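Local coordinates for enoyl-CoA hydratase (Mycobacterium thermoresistibile, PDB 3T3W), which probably catalyses the reversible hydration of 2-enoyl-CoA thioesters in lipid metabolism, as a hexameric member of the crotonase family, at residues R211-A214 / G215-A218; A218-P222 / F223-Q227. One frame throughout, in Å; residues are numbered along the deposited sequence.

Contact 1 (R211-A214 / G215-A218)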
ATOM      1  N   ARG F 211     -12.901  32.675  12.375  1.00 12.09           N
ATOM      2  CA  ARG F 211     -11.862  33.665  12.271  1.00 13.28           C
ATOM      3  C   ARG F 211     -10.958  33.643  13.515  1.00 12.74           C
ATOM      4  O   ARG F 211      -9.747  33.845  13.429  1.00 12.77           O
ATOM      5  CB  ARG F 211     -12.412  35.050  12.032  1.00 14.66           C
ATOM      6  CG  ARG F 211     -11.274  35.997  11.671  1.00 16.02           C
ATOM      7  CD  ARG F 211     -11.759  37.297  11.089  1.00 17.86           C
ATOM      8  NE  ARG F 211     -10.629  38.155  10.785  1.00 18.47           N
ATOM      9  CZ  ARG F 211      -9.986  38.195   9.621  1.00 18.56           C
ATOM     10  NH1 ARG F 211     -10.348  37.415   8.625  1.00 17.70           N
ATOM     11  NH2 ARG F 211      -8.998  39.072   9.460  1.00 18.84           N
ATOM     12  N   ALA F 212     -11.540  33.376  14.677  1.00 12.61           N
ATOM     13  CA  ALA F 212     -10.743  33.335  15.910  1.00 13.00           C
ATOM     14  C   ALA F 212      -9.728  32.184  15.851  1.00 12.29           C
ATOM     15  O   ALA F 212      -8.557  32.332  16.228  1.00 12.04           O
ATOM     16  CB  ALA F 212     -11.648  33.194  17.146  1.00 13.14           C
ATOM     17  N   LEU F 213     -10.187  31.031  15.371  1.00 11.74           N
ATOM     18  CA  LEU F 213      -9.320  29.889  15.181  1.00 11.54           C
ATOM     19  C   LEU F 213      -8.226  30.188  14.138  1.00 11.47           C
ATOM     20  O   LEU F 213      -7.054  29.900  14.361  1.00 12.15           O
ATOM     21  CB  LEU F 213     -10.154  28.662  14.797  1.00 11.32           C
ATOM     22  CG  LEU F 213      -9.390  27.385  14.416  1.00 11.17           C
ATOM     23  CD1 LEU F 213      -8.557  26.931  15.612  1.00 11.85           C
ATOM     24  CD2 LEU F 213     -10.353  26.297  13.920  1.00 11.27           C
ATOM     25  N   ALA F 214      -8.606  30.786  13.010  1.00 11.67           N
ATOM     26  CA  ALA F 214      -7.641  31.188  11.974  1.00 11.36           C
ATOM     27  C   ALA F 214      -6.576  32.115  12.542  1.00 12.48           C
ATOM     28  O   ALA F 214      -5.393  31.947  12.278  1.00 11.70           O
ATOM     29  CB  ALA F 214      -8.387  31.862  10.806  1.00 11.27           C
ATOM     30  N   GLY F 215      -7.013  33.062  13.368  1.00 13.18           N
ATOM     31  CA  GLY F 215      -6.090  33.995  14.032  1.00 14.65           C
ATOM     32  C   GLY F 215      -5.094  33.344  14.956  1.00 14.66           C
ATOM     33  O   GLY F 215      -3.935  33.739  14.972  1.00 16.16           O
ATOM     34  N   GLU F 216      -5.550  32.354  15.706  1.00 15.65           N
ATOM     35  CA  GLU F 216      -4.683  31.631  16.599  0.50 15.89           C
ATOM     36  C   GLU F 216      -3.617  30.881  15.789  1.00 15.36           C
ATOM     37  O   GLU F 216      -2.436  30.945  16.125  1.00 14.73           O
ATOM     38  CB  GLU F 216      -5.537  30.723  17.473  0.50 17.03           C
ATOM     39  CG  GLU F 216      -4.842  29.572  18.139  0.50 18.58           C
ATOM     40  CD  GLU F 216      -5.844  28.616  18.734  0.50 19.91           C
ATOM     41  OE1 GLU F 216      -7.044  28.875  18.525  0.50 22.54           O
ATOM     42  OE2 GLU F 216      -5.443  27.641  19.411  0.50 21.61           O
ATOM     43  N   ILE F 217      -4.035  30.224  14.714  1.00 13.58           N
ATOM     44  CA  ILE F 217      -3.112  29.476  13.876  1.00 13.18           C
ATOM     45  C   ILE F 217      -2.129  30.386  13.135  1.00 13.18           C
ATOM     46  O   ILE F 217      -0.962  30.024  12.954  1.00 12.96           O
ATOM     47  CB  ILE F 217      -3.892  28.579  12.902  1.00 11.77           C
ATOM     48  CG1 ILE F 217      -4.658  27.546  13.712  1.00 11.85           C
ATOM     49  CG2 ILE F 217      -2.917  27.943  11.899  1.00 11.76           C
ATOM     50  CD1 ILE F 217      -5.632  26.667  12.914  1.00 11.42           C
ATOM     51  N   ALA F 218      -2.593  31.560  12.747  1.00 13.71           N
ATOM     52  CA  ALA F 218      -1.775  32.512  11.966  1.00 15.97           C
ATOM     53  C   ALA F 218      -0.630  33.128  12.803  1.00 17.50           C
ATOM     54  O   ALA F 218       0.266  33.736  12.246  1.00 18.36           O
ATOM     55  CB  ALA F 218      -2.628  33.603  11.376  1.00 16.56           C
TER
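R211 to A214 and G215 to A218 are successive turns along helix 206-217, joined by four i to i+4 backbone hydrogen bonds. The N of G215 reaches the O of R211 at 2.8 Å, E216 N binds A212 O, I217 N lies 3.1 Å from L213 O, and A218 N closes on A214 O at 2.9 Å. Among the side chains the main apolar contact is one turn apart: L213 CD1 meets I217 CD1 at 4.0 Å, the two chains crossing at a slant. I217 CG1, set beside its own backbone N (chi1 -64°), comes within 3.4 Å of L213 O, so the chain lies over the carbonyl that its own N-H binds. The extended chain of E216 takes another route. With CG anti to N (chi1 160°) in the conformer described, one of two deposited, OE1 lies 3.8 Å from the same L213 methyl, CD1, a contact that is therefore doubtful. A218 CB rests 3.3 Å from A214 O. The apolar residues look onto the sheet, with L213 over L141, I143 and I121, and A214 over V67, V69 and I121, whereas the guanidinium of R211 turns off to a salt bridge with D28. T182 of the second subunit packs on L213 and E216. This is an amphipathic alpha-helix laid over the central beta-sheet of the crotonase fold, its last turn reaching a subunit interface.

Contact 2 (A218-P222 / F223-Q227)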
ATOM      1  N   ALA F 218      -2.593  31.560  12.747  1.00 13.71           N
ATOM      2  CA  ALA F 218      -1.775  32.512  11.966  1.00 15.97           C
ATOM      3  C   ALA F 218      -0.630  33.128  12.803  1.00 17.50           C
ATOM      4  O   ALA F 218       0.266  33.736  12.246  1.00 18.36           O
ATOM      5  CB  ALA F 218      -2.628  33.603  11.376  1.00 16.56           C
ATOM      6  N   LYS F 219      -0.633  32.894  14.106  1.00 18.32           N
ATOM      7  CA  LYS F 219       0.526  33.249  14.954  1.00 20.63           C
ATOM      8  C   LYS F 219       1.733  32.311  14.814  1.00 20.27           C
ATOM      9  O   LYS F 219       2.848  32.661  15.240  1.00 20.28           O
ATOM     10  CB  LYS F 219       0.074  33.317  16.419  1.00 23.63           C
ATOM     11  CG  LYS F 219      -0.988  34.392  16.625  1.00 27.43           C
ATOM     12  CD  LYS F 219      -1.029  35.008  18.008  1.00 33.77           C
ATOM     13  CE  LYS F 219      -2.051  34.379  18.935  1.00 36.67           C
ATOM     14  NZ  LYS F 219      -2.215  35.203  20.175  1.00 39.07           N
ATOM     15  N   MET F 220       1.539  31.123  14.244  1.00 17.73           N
ATOM     16  CA  MET F 220       2.571  30.103  14.208  1.00 18.03           C
ATOM     17  C   MET F 220       3.522  30.298  13.041  1.00 17.49           C
ATOM     18  O   MET F 220       3.151  30.900  12.033  1.00 16.94           O
ATOM     19  CB  MET F 220       1.961  28.703  14.110  1.00 18.64           C
ATOM     20  CG  MET F 220       0.945  28.445  15.196  1.00 20.11           C
ATOM     21  SD  MET F 220       1.806  28.287  16.797  1.00 23.50           S
ATOM     22  CE  MET F 220       0.366  28.571  17.850  1.00 27.08           C
ATOM     23  N   PRO F 221       4.753  29.760  13.157  1.00 17.73           N
ATOM     24  CA  PRO F 221       5.697  29.861  12.055  1.00 17.73           C
ATOM     25  C   PRO F 221       5.197  29.112  10.810  1.00 16.29           C
ATOM     26  O   PRO F 221       4.772  27.947  10.911  1.00 15.13           O
ATOM     27  CB  PRO F 221       6.970  29.205  12.609  1.00 18.77           C
ATOM     28  CG  PRO F 221       6.798  29.213  14.102  1.00 18.77           C
ATOM     29  CD  PRO F 221       5.326  29.031  14.302  1.00 18.31           C
ATOM     30  N   PRO F 222       5.208  29.786   9.650  1.00 15.97           N
ATOM     31  CA  PRO F 222       4.713  29.187   8.430  1.00 15.15           C
ATOM     32  C   PRO F 222       5.357  27.880   8.015  1.00 14.22           C
ATOM     33  O   PRO F 222       4.637  26.993   7.553  1.00 12.75           O
ATOM     34  CB  PRO F 222       4.905  30.269   7.369  1.00 16.25           C
ATOM     35  CG  PRO F 222       4.965  31.549   8.134  1.00 17.78           C
ATOM     36  CD  PRO F 222       5.598  31.200   9.442  1.00 17.47           C
ATOM     37  N   PHE F 223       6.663  27.697   8.190  1.00 14.03           N
ATOM     38  CA  PHE F 223       7.240  26.429   7.730  1.00 14.26           C
ATOM     39  C   PHE F 223       6.820  25.278   8.652  1.00 13.48           C
ATOM     40  O   PHE F 223       6.705  24.155   8.173  1.00 12.94           O
ATOM     41  CB  PHE F 223       8.769  26.471   7.571  1.00 15.91           C
ATOM     42  CG  PHE F 223       9.345  25.283   6.795  1.00 16.19           C
ATOM     43  CD1 PHE F 223       8.944  25.021   5.468  1.00 16.94           C
ATOM     44  CD2 PHE F 223      10.286  24.442   7.375  1.00 16.86           C
ATOM     45  CE1 PHE F 223       9.473  23.922   4.753  1.00 17.29           C
ATOM     46  CE2 PHE F 223      10.824  23.360   6.678  1.00 17.21           C
ATOM     47  CZ  PHE F 223      10.419  23.106   5.376  1.00 17.23           C
ATOM     48  N   ALA F 224       6.675  25.551   9.943  1.00 13.00           N
ATOM     49  CA  ALA F 224       6.221  24.536  10.915  1.00 13.39           C
ATOM     50  C   ALA F 224       4.787  24.130  10.599  1.00 12.08           C
ATOM     51  O   ALA F 224       4.437  22.971  10.696  1.00 12.35           O
ATOM     52  CB  ALA F 224       6.282  25.100  12.321  1.00 14.51           C
ATOM     53  N   LEU F 225       3.940  25.103  10.267  1.00 11.89           N
ATOM     54  CA  LEU F 225       2.550  24.810   9.801  1.00 11.19           C
ATOM     55  C   LEU F 225       2.538  23.981   8.538  1.00 11.10           C
ATOM     56  O   LEU F 225       1.773  23.026   8.425  1.00 10.35           O
ATOM     57  CB  LEU F 225       1.696  26.098   9.571  1.00 10.63           C
ATOM     58  CG  LEU F 225       1.400  26.942  10.821  1.00 10.75           C
ATOM     59  CD1 LEU F 225       0.809  28.303  10.414  1.00 10.49           C
ATOM     60  CD2 LEU F 225       0.484  26.209  11.795  1.00 10.58           C
ATOM     61  N   ARG F 226       3.364  24.376   7.570  1.00 11.20           N
ATOM     62  CA  ARG F 226       3.461  23.640   6.305  1.00 11.14           C
ATOM     63  C   ARG F 226       3.848  22.167   6.601  1.00 11.24           C
ATOM     64  O   ARG F 226       3.257  21.247   6.047  1.00 10.61           O
ATOM     65  CB  ARG F 226       4.547  24.257   5.397  1.00 12.25           C
ATOM     66  CG  ARG F 226       4.744  23.478   4.098  1.00 13.27           C
ATOM     67  CD  ARG F 226       5.766  24.138   3.138  1.00 16.10           C
ATOM     68  NE  ARG F 226       5.733  23.418   1.846  1.00 17.39           N
ATOM     69  CZ  ARG F 226       5.961  23.959   0.656  1.00 18.96           C
ATOM     70  NH1 ARG F 226       5.867  23.191  -0.425  1.00 20.42           N
ATOM     71  NH2 ARG F 226       6.296  25.244   0.533  1.00 20.63           N
ATOM     72  N   GLN F 227       4.850  21.974   7.443  1.00 10.97           N
ATOM     73  CA  GLN F 227       5.334  20.609   7.629  1.00 10.90           C
ATOM     74  C   GLN F 227       4.446  19.780   8.580  1.00  9.68           C
ATOM     75  O   GLN F 227       4.371  18.565   8.393  1.00  9.02           O
ATOM     76  CB  GLN F 227       6.798  20.564   7.986  1.00 12.31           C
ATOM     77  CG  GLN F 227       7.752  21.099   6.867  1.00 12.95           C
ATOM     78  CD  GLN F 227       7.650  20.383   5.523  1.00 13.57           C
ATOM     79  OE1 GLN F 227       6.717  20.588   4.763  1.00 15.04           O
ATOM     80  NE2 GLN F 227       8.600  19.486   5.259  1.00 14.62           N
TER
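L225 N donates to P221 O at 3.0 Å and R226 N to P222 O at 2.9 Å, so the loop 218-222 passes directly into the first turn of helix 222-239. P221 is the N-cap and P222 opens the helix, a position proline tolerates well, since a first-turn nitrogen has no helical carbonyl four residues earlier to bond and the missing N-H costs nothing. L225 also carries the apolar contact. Its CG stands beside its own backbone N (chi1 -65°), which directs the isobutyl group back over the loop: CG lies 3.5 Å from P221 O, and CD2 touches M220 CB at 3.7 Å. The two side chains cross at about a right angle; M220, bent at chi2, then carries its sulfur away from the helix, and its side chain packs on F181 of the second subunit. One residue earlier in the helix, A224 CB approaches P221 CB at 4.2 Å, and D158 of that subunit packs on both residues. F223 and R226 also reach the third subunit, F223 packing on N258 of the second as well. The phenyl ring of F223 makes an edge-to-face pair with Y99 of the third subunit, and R226, extended from CG to NE, hydrogen-bonds through NH1 to S103 of that chain. Q227 NE2 bonds to T254 of the second subunit. Within the helix, Q227 N binds F223 O, and Q227 CG sits 3.6 Å above one face of the F223 ring, shifted toward its rim.

How the contacts relate
Contacts 1 and 2 follow one another along the chain and share A218, between helix 206-217 and helix 222-239; their centres lie 12 Å apart. Both are partly buried. Contact 1 belongs to the body of the subunit: its buried aliphatic side chains sit on strands of its own sheet. Contact 2 reaches outward, and aromatic and polar groups of its helix meet two neighbouring subunits. Both contacts touch the second subunit, where F181 packs on I217 as well as on M220. The two also meet directly, L225 CD1 lying 3.5 Å from I217 O, so the leucine of the second helix packs against the backbone of I217.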